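Local coordinates for protein dihydropyrimidinase (Dictyostelium discoideum, PDB 2FTW) that catalyses the reversible, zinc-dependent hydrolytic ring opening of 5,6-dihydrouracil and 5,6-dihydrothymine in the second step of reductive pyrimidine degradation, at residues A88-G92 against G93-I97. Numbering follows the deposited sequence.
Sequences AAVAG and GTTFI
A Schellman motif joins Ala89 and Val90, in the last turn of helix 82-91, to Gly93 and Thr94, where strand 94-101 of the (beta-alpha)8-barrel begins. Thr94 N donates to Ala89 O at 3.0 Å, the longer-range bond of the motif, and Gly93 N donates to Val90 O at 3.2 Å. Both N-H groups point well at their acceptors (160°), yet each nitrogen stands above the carbonyl plane, more so at Val90 O than at Ala89 O. Ala89 O also takes a bond from Gly92 N, 2.9 Å away, so two donors grip it from opposite faces. Gly93 is the C-prime residue: its positive phi of 95°, readily open to glycine, turns the chain out of the helix. Across the turn, Ala89 CB lies 3.5 Å from Thr94 O, and Val90 CG1 reaches the same oxygen at 3.4 Å, roughly at right angles to the approach of Ala89 CB. With chi1 at -66°, Thr94 OG1 sits beside the backbone N and CG2 is anti to it, which brings CG2 alongside Ala89 CB at 4.2 Å, while OG1 bonds to Arg354. Ile97 CG2 makes a looser apolar contact with Ala89 CB. Thr439 OG1 bonds to Val90 O, and Gly93 and Thr95 pair with Gly62 of strand 57-64, which runs parallel to 94-101. The helix-end carbonyls of Ala89 and Val90 are thus satisfied within a buried turn that leads the chain directly into the barrel sheet.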
loop_
_atom_site.group_PDB
_atom_site.type_symbol
_atom_site.label_atom_id
_atom_site.label_comp_id
_atom_site.label_asym_id
_atom_site.label_seq_id
_atom_site.Cartn_x
_atom_site.Cartn_y
_atom_site.Cartn_z
ATOM N N ALA A 88 28.537 -28.347 12.491
ATOM C CA ALA A 88 28.048 -27.047 12.920
ATOM C C ALA A 88 26.520 -26.974 12.822
ATOM O O ALA A 88 25.855 -26.433 13.714
ATOM C CB ALA A 88 28.685 -25.947 12.095
ATOM N N ALA A 89 25.959 -27.537 11.756
ATOM C CA ALA A 89 24.511 -27.542 11.591
ATOM C C ALA A 89 23.824 -28.167 12.800
ATOM O O ALA A 89 22.969 -27.520 13.413
ATOM C CB ALA A 89 24.130 -28.263 10.338
ATOM N N VAL A 90 24.202 -29.403 13.145
ATOM C CA VAL A 90 23.530 -30.138 14.230
ATOM C C VAL A 90 23.773 -29.554 15.634
ATOM O O VAL A 90 22.914 -29.650 16.514
ATOM C CB VAL A 90 23.844 -31.664 14.236
ATOM C CG1 VAL A 90 23.349 -32.329 12.954
ATOM C CG2 VAL A 90 25.335 -31.943 14.479
ATOM N N ALA A 91 24.926 -28.934 15.832
ATOM C CA ALA A 91 25.199 -28.186 17.053
ATOM C C ALA A 91 24.243 -27.024 17.224
ATOM O O ALA A 91 24.089 -26.519 18.329
ATOM C CB ALA A 91 26.637 -27.675 17.051
ATOM N N GLY A 92 23.630 -26.580 16.121
ATOM C CA GLY A 92 22.620 -25.520 16.134
ATOM C C GLY A 92 21.176 -25.950 15.910
ATOM O O GLY A 92 20.298 -25.096 15.787
ATOM N N GLY A 93 20.918 -27.254 15.852
ATOM C CA GLY A 93 19.548 -27.774 15.724
ATOM C C GLY A 93 19.071 -28.075 14.307
ATOM O O GLY A 93 17.893 -28.412 14.097
ATOM N N THR A 94 19.981 -27.983 13.340
ATOM C CA THR A 94 19.662 -28.171 11.932
ATOM C C THR A 94 20.145 -29.561 11.533
ATOM O O THR A 94 21.311 -29.884 11.705
ATOM C CB THR A 94 20.308 -27.024 11.086
ATOM O OG1 THR A 94 19.686 -25.782 11.426
ATOM C CG2 THR A 94 20.168 -27.234 9.577
ATOM N N THR A 95 19.222 -30.383 11.032
ATOM C CA THR A 95 19.506 -31.770 10.695
ATOM C C THR A 95 19.340 -32.104 9.202
ATOM O O THR A 95 19.398 -33.269 8.828
ATOM C CB THR A 95 18.636 -32.737 11.530
ATOM O OG1 THR A 95 17.245 -32.504 11.273
ATOM C CG2 THR A 95 18.931 -32.569 13.032
ATOM N N PHE A 96 19.167 -31.086 8.367
ATOM C CA PHE A 96 18.988 -31.270 6.934
ATOM C C PHE A 96 19.439 -30.013 6.220
ATOM O O PHE A 96 19.011 -28.918 6.563
ATOM C CB PHE A 96 17.521 -31.551 6.588
ATOM C CG PHE A 96 17.323 -32.139 5.222
ATOM C CD1 PHE A 96 17.529 -33.482 5.004
ATOM C CD2 PHE A 96 16.941 -31.344 4.153
ATOM C CE1 PHE A 96 17.349 -34.029 3.749
ATOM C CE2 PHE A 96 16.760 -31.882 2.881
ATOM C CZ PHE A 96 16.965 -33.231 2.681
ATOM N N ILE A 97 20.341 -30.172 5.261
ATOM C CA ILE A 97 20.829 -29.057 4.474
ATOM C C ILE A 97 20.527 -29.335 3.022
ATOM O O ILE A 97 20.553 -30.490 2.587
ATOM C CB ILE A 97 22.359 -28.782 4.681
ATOM C CG1 ILE A 97 23.219 -30.004 4.351
ATOM C CG2 ILE A 97 22.638 -28.308 6.110
ATOM C CD1 ILE A 97 23.938 -29.919 3.024
#